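Local structure of putative uncharacterized protein Smu.1393c (Streptococcus mutans, 4L9A) at residues S111-C115 with I127-S131; P234-E240 with Q258-C264. The protein is probably a carboxylesterase of the alpha/beta hydrolase fold that cleaves ester bonds. One frame throughout, in Å; residues are numbered along the deposited sequence.

Interaction 1: S111-C115 with I127-S131; sequences SYLLC and IMNQS
In the strand-turn-helix at the heart of the alpha/beta hydrolase fold, Tyr-112 and Leu-114 of strand 111-117 carry the last turn of helix 120-130, meeting Ile-127, Met-128 and Ser-131. The polar link is a hydrogen bond of 2.7 Å between Tyr-112 OH and Ser-131 OG, in which either hydroxyl could be the donor. Ser-131 OG approaches at the edge of the tyrosine ring, near its plane. With CG of Tyr-112 set between its backbone N and carbonyl carbon (chi1 68°), the ring stands out from the strand and brings its hydroxyl to the C-terminal end of the helix. There, Met-128 CA lies 3.5 Å from Tyr-112 OH. Ser-131, the first residue to leave helical geometry, is also hydrogen-bonded through OG to Lys-133 O; its backbone N donates to Ile-127 O at 2.8 Å, an oxygen that accepts from Gln-130 N as well.

The turn joining this strand to this helix is, in this family, typically the nucleophile elbow, and the helix then leads back to strand 134-141 in a beta-alpha-beta unit. Further along the strand, the contact becomes apolar. One methyl of Leu-114 does the touching: CD1 sits against Met-128 CG at 3.5 Å, tighter than usual for two carbons, and 3.9 Å from Ile-127 CG2. That isoleucine methyl also comes within 3.7 Å of Tyr-112 OH, so it borders both strand side chains. Met-128, deposited as selenomethionine, bends at its third torsion (chi3 -77°) and packs on Cys-135 and Phe-138 of strand 134-141. Helix 93-106 contributes Phe-104, which meets the Tyr-112 ring edge-to-face and also touches Ile-127.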
loop_
_atom_site.group_PDB
_atom_site.type_symbol
_atom_site.label_atom_id
_atom_site.label_comp_id
_atom_site.label_asym_id
_atom_site.label_seq_id
_atom_site.Cartn_x
_atom_site.Cartn_y
_atom_site.Cartn_z
ATOM N N SER A 111 17.094 -2.073 8.730
ATOM C CA SER A 111 16.822 -2.145 7.290
ATOM C C SER A 111 15.383 -2.590 7.034
ATOM O O SER A 111 14.734 -3.179 7.911
ATOM C CB SER A 111 17.806 -3.085 6.603
ATOM O OG SER A 111 17.694 -4.390 7.140
ATOM N N TYR A 112 14.871 -2.303 5.840
ATOM C CA TYR A 112 13.487 -2.628 5.541
ATOM C C TYR A 112 13.235 -2.875 4.058
ATOM O O TYR A 112 14.044 -2.510 3.199
ATOM C CB TYR A 112 12.581 -1.494 6.013
ATOM C CG TYR A 112 12.757 -0.222 5.219
ATOM C CD1 TYR A 112 13.844 0.620 5.444
ATOM C CD2 TYR A 112 11.846 0.132 4.239
ATOM C CE1 TYR A 112 14.010 1.792 4.713
ATOM C CE2 TYR A 112 11.998 1.298 3.497
ATOM C CZ TYR A 112 13.081 2.122 3.736
ATOM O OH TYR A 112 13.227 3.281 3.001
ATOM N N LEU A 113 12.104 -3.510 3.780
ATOM C CA LEU A 113 11.529 -3.539 2.440
ATOM C C LEU A 113 10.145 -2.930 2.546
ATOM O O LEU A 113 9.444 -3.132 3.539
ATOM C CB LEU A 113 11.428 -4.965 1.903
ATOM C CG LEU A 113 12.733 -5.641 1.484
ATOM C CD1 LEU A 113 13.432 -6.226 2.699
ATOM C CD2 LEU A 113 12.448 -6.727 0.456
ATOM N N LEU A 114 9.771 -2.153 1.541
ATOM C CA LEU A 114 8.440 -1.577 1.466
ATOM C C LEU A 114 7.569 -2.454 0.581
ATOM O O LEU A 114 7.990 -2.847 -0.510
ATOM C CB LEU A 114 8.512 -0.177 0.866
ATOM C CG LEU A 114 8.615 0.964 1.872
ATOM C CD1 LEU A 114 9.065 2.259 1.197
ATOM C CD2 LEU A 114 7.280 1.131 2.583
ATOM N N CYS A 115 6.361 -2.756 1.047
ATOM C CA CYS A 115 5.391 -3.503 0.259
ATOM C C CYS A 115 4.121 -2.676 0.234
ATOM O O CYS A 115 3.532 -2.402 1.277
ATOM C CB CYS A 115 5.122 -4.884 0.879
ATOM S SG CYS A 115 3.886 -5.906 -0.022
ATOM N N ILE A 127 9.779 7.888 0.839
ATOM C CA ILE A 127 10.374 7.189 1.974
ATOM C C ILE A 127 11.745 6.593 1.629
ATOM O O ILE A 127 12.727 6.791 2.343
ATOM C CB ILE A 127 9.425 6.075 2.478
ATOM C CG1 ILE A 127 8.121 6.689 2.994
ATOM C CG2 ILE A 127 10.100 5.231 3.554
ATOM C CD1 ILE A 127 6.996 5.693 3.169
HETATM N N MSE A 128 11.817 5.862 0.526
HETATM C CA MSE A 128 13.070 5.219 0.148
HETATM C C MSE A 128 14.132 6.256 -0.208
HETATM O O MSE A 128 15.320 6.033 -0.006
HETATM C CB MSE A 128 12.848 4.244 -1.014
HETATM C CG MSE A 128 11.882 3.113 -0.675
HETATM SE SE MSE A 128 11.697 1.799 -2.148
HETATM C CE MSE A 128 10.512 2.823 -3.335
ATOM N N ASN A 129 13.697 7.396 -0.726
ATOM C CA ASN A 129 14.615 8.472 -1.087
ATOM C C ASN A 129 15.086 9.287 0.128
ATOM O O ASN A 129 16.147 9.911 0.086
ATOM C CB ASN A 129 13.957 9.364 -2.153
ATOM C CG ASN A 129 14.835 10.517 -2.596
ATOM O OD1 ASN A 129 15.867 10.323 -3.242
ATOM N ND2 ASN A 129 14.410 11.734 -2.275
ATOM N N GLN A 130 14.325 9.263 1.224
ATOM C CA GLN A 130 14.628 10.143 2.361
ATOM C C GLN A 130 15.068 9.449 3.653
ATOM O O GLN A 130 15.691 10.081 4.508
ATOM C CB GLN A 130 13.429 11.032 2.690
ATOM C CG GLN A 130 12.922 11.896 1.559
ATOM C CD GLN A 130 11.714 12.704 1.977
ATOM O OE1 GLN A 130 11.606 13.128 3.136
ATOM N NE2 GLN A 130 10.786 12.912 1.045
ATOM N N SER A 131 14.723 8.175 3.811
ATOM C CA SER A 131 14.960 7.462 5.069
ATOM C C SER A 131 16.431 7.166 5.299
ATOM O O SER A 131 17.116 6.686 4.399
ATOM C CB SER A 131 14.210 6.137 5.069
ATOM O OG SER A 131 14.715 5.285 4.049
#

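Interaction 2: P234-E240 with Q258-C264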
loop_
_atom_site.group_PDB
_atom_site.type_symbol
_atom_site.label_atom_id
_atom_site.label_comp_id
_atom_site.label_asym_id
_atom_site.label_seq_id
_atom_site.Cartn_x
_atom_site.Cartn_y
_atom_site.Cartn_z
ATOM N N PRO A 234 16.420 -2.909 -5.467
ATOM C CA PRO A 234 15.633 -3.797 -6.331
ATOM C C PRO A 234 14.144 -3.550 -6.165
ATOM O O PRO A 234 13.666 -3.260 -5.059
ATOM C CB PRO A 234 15.994 -5.207 -5.844
ATOM C CG PRO A 234 16.889 -5.039 -4.662
ATOM C CD PRO A 234 16.947 -3.598 -4.281
ATOM N N SER A 235 13.420 -3.673 -7.271
ATOM C CA SER A 235 11.989 -3.443 -7.302
ATOM C C SER A 235 11.300 -4.646 -7.917
ATOM O O SER A 235 11.642 -5.060 -9.026
ATOM C CB SER A 235 11.684 -2.201 -8.140
ATOM O OG SER A 235 10.296 -1.933 -8.174
ATOM N N ILE A 236 10.330 -5.214 -7.206
ATOM C CA ILE A 236 9.509 -6.265 -7.793
ATOM C C ILE A 236 8.086 -5.729 -7.915
ATOM O O ILE A 236 7.422 -5.465 -6.905
ATOM C CB ILE A 236 9.492 -7.561 -6.960
ATOM C CG1 ILE A 236 10.909 -7.991 -6.558
ATOM C CG2 ILE A 236 8.808 -8.673 -7.753
ATOM C CD1 ILE A 236 11.731 -8.490 -7.700
ATOM N N VAL A 237 7.631 -5.537 -9.148
ATOM C CA VAL A 237 6.294 -4.993 -9.383
ATOM C C VAL A 237 5.393 -6.073 -9.978
ATOM O O VAL A 237 5.800 -6.801 -10.894
ATOM C CB VAL A 237 6.355 -3.744 -10.298
ATOM C CG1 VAL A 237 4.959 -3.293 -10.746
ATOM C CG2 VAL A 237 7.080 -2.618 -9.584
ATOM N N PHE A 238 4.187 -6.193 -9.427
ATOM C CA PHE A 238 3.171 -7.112 -9.926
ATOM C C PHE A 238 2.013 -6.305 -10.473
ATOM O O PHE A 238 1.540 -5.365 -9.832
ATOM C CB PHE A 238 2.628 -8.014 -8.795
ATOM C CG PHE A 238 3.649 -8.952 -8.221
ATOM C CD1 PHE A 238 4.593 -8.497 -7.305
ATOM C CD2 PHE A 238 3.657 -10.288 -8.577
ATOM C CE1 PHE A 238 5.542 -9.361 -6.765
ATOM C CE2 PHE A 238 4.600 -11.161 -8.043
ATOM C CZ PHE A 238 5.545 -10.697 -7.144
ATOM N N SER A 239 1.525 -6.701 -11.640
ATOM C CA SER A 239 0.443 -5.992 -12.286
ATOM C C SER A 239 -0.306 -6.918 -13.230
ATOM O O SER A 239 0.260 -7.878 -13.753
ATOM C CB SER A 239 1.010 -4.815 -13.080
ATOM O OG SER A 239 0.116 -4.409 -14.099
ATOM N N GLU A 240 -1.575 -6.615 -13.461
ATOM C CA GLU A 240 -2.326 -7.274 -14.521
ATOM C C GLU A 240 -1.612 -7.041 -15.858
ATOM O O GLU A 240 -1.001 -5.989 -16.060
ATOM C CB GLU A 240 -3.763 -6.741 -14.554
ATOM C CG GLU A 240 -4.552 -7.036 -13.263
ATOM C CD GLU A 240 -5.864 -6.272 -13.192
ATOM O OE1 GLU A 240 -6.878 -6.777 -13.700
ATOM O OE2 GLU A 240 -5.874 -5.151 -12.644
ATOM N N GLN A 258 18.111 -7.476 -10.022
ATOM C CA GLN A 258 17.095 -8.218 -9.286
ATOM C C GLN A 258 15.695 -7.650 -9.487
ATOM O O GLN A 258 14.717 -8.247 -9.040
ATOM C CB GLN A 258 17.414 -8.228 -7.785
ATOM C CG GLN A 258 18.545 -9.152 -7.380
ATOM C CD GLN A 258 18.686 -9.216 -5.868
ATOM O OE1 GLN A 258 19.129 -8.257 -5.235
ATOM N NE2 GLN A 258 18.270 -10.334 -5.279
ATOM N N THR A 259 15.599 -6.496 -10.143
ATOM C CA THR A 259 14.299 -5.886 -10.412
ATOM C C THR A 259 13.516 -6.716 -11.422
ATOM O O THR A 259 14.078 -7.158 -12.422
ATOM C CB THR A 259 14.468 -4.455 -10.945
ATOM O OG1 THR A 259 14.829 -3.589 -9.865
ATOM C CG2 THR A 259 13.183 -3.951 -11.577
ATOM N N LYS A 260 12.229 -6.928 -11.161
ATOM C CA LYS A 260 11.355 -7.674 -12.083
ATOM C C LYS A 260 9.972 -7.045 -12.216
ATOM O O LYS A 260 9.448 -6.447 -11.267
ATOM C CB LYS A 260 11.158 -9.126 -11.624
ATOM C CG LYS A 260 12.438 -9.918 -11.361
ATOM C CD LYS A 260 12.122 -11.402 -11.160
ATOM C CE LYS A 260 13.380 -12.217 -10.911
ATOM N NZ LYS A 260 14.470 -11.796 -11.824
ATOM N N LEU A 261 9.376 -7.190 -13.392
ATOM C CA LEU A 261 7.955 -6.911 -13.569
ATOM C C LEU A 261 7.254 -8.244 -13.797
ATOM O O LEU A 261 7.545 -8.949 -14.763
ATOM C CB LEU A 261 7.714 -5.969 -14.748
ATOM C CG LEU A 261 6.256 -5.723 -15.155
ATOM C CD1 LEU A 261 5.489 -5.071 -14.009
ATOM C CD2 LEU A 261 6.175 -4.879 -16.434
ATOM N N ILE A 262 6.350 -8.592 -12.888
ATOM C CA ILE A 262 5.605 -9.847 -12.941
ATOM C C ILE A 262 4.165 -9.572 -13.373
ATOM O O ILE A 262 3.438 -8.846 -12.697
ATOM C CB ILE A 262 5.596 -10.553 -11.556
ATOM C CG1 ILE A 262 7.030 -10.770 -11.058
ATOM C CG2 ILE A 262 4.847 -11.887 -11.628
ATOM C CD1 ILE A 262 7.956 -11.409 -12.110
ATOM N N LEU A 263 3.753 -10.137 -14.505
ATOM C CA LEU A 263 2.380 -9.958 -14.978
ATOM C C LEU A 263 1.517 -11.127 -14.495
ATOM O O LEU A 263 1.844 -12.281 -14.753
ATOM C CB LEU A 263 2.322 -9.840 -16.514
ATOM C CG LEU A 263 3.137 -8.731 -17.197
ATOM C CD1 LEU A 263 2.885 -8.681 -18.733
ATOM C CD2 LEU A 263 2.830 -7.396 -16.554
ATOM N N CYS A 264 0.428 -10.820 -13.786
ATOM C CA CYS A 264 -0.451 -11.846 -13.226
ATOM C C CYS A 264 -1.754 -11.201 -12.744
ATOM O O CYS A 264 -1.853 -9.972 -12.669
ATOM C CB CYS A 264 0.237 -12.531 -12.037
ATOM S SG CYS A 264 0.553 -11.388 -10.649
#
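Phe-238 and Ile-262 form the tight part of this pairing, lying side by side and pointing the same way from neighbouring parallel strands. Ile-262 CG1 makes a CH-pi contact over one face of the phenyl ring, 4.3 Å from its centroid, while Ile-262 CB is 3.6 Å from Phe-238 CD2. Cys-264 SG makes a sulfur-aromatic contact at the ring edge, in plane, 3.9 Å from Phe-238 CD2. Between the strands the backbones are joined by a parallel ladder of hydrogen bonds; that from Ile-262 N to Val-237 O is short at 2.7 Å and nearly straight, with an N-H...O angle of 176°. These are the last two strands of the central alpha/beta hydrolase sheet, joined through helix 244-248. On the helix 244-248 side of the sheet, Leu-261 CD1 crosses to Val-237 CG1 at 3.8 Å.

Strand 260-263 ends the sheet within this chain, and its outer side is partly exposed; the looser packing is at Lys-260, whose CG lies 4.0 Å from Ile-236 CD1 before its chain leads away. At the start of the ladder, a side chain replaces the backbone acceptor: Ser-235 N donates to Thr-259 OG1 at 3.0 Å, and that hydroxyl is also hydrogen-bonded to Asn-254 OD1.

Both interactions reach the same central sheet, with centres about 17 Å apart and nearest atoms about 6 Å apart, so they do not touch. Strand 134-141 is the bridge between them, lying between strands 111-117 and 235-239. Phe-138 on it packs against Met-128 of interaction 1 and Ser-235 of interaction 2. The two play different parts: one sets a helix on an inner strand, the other adds the edge strand. In this fold the nucleophile usually follows the strand of interaction 1, and the triad acid and histidine commonly follow the strands of interaction 2, consistent with a catalytic site near their C-terminal ends.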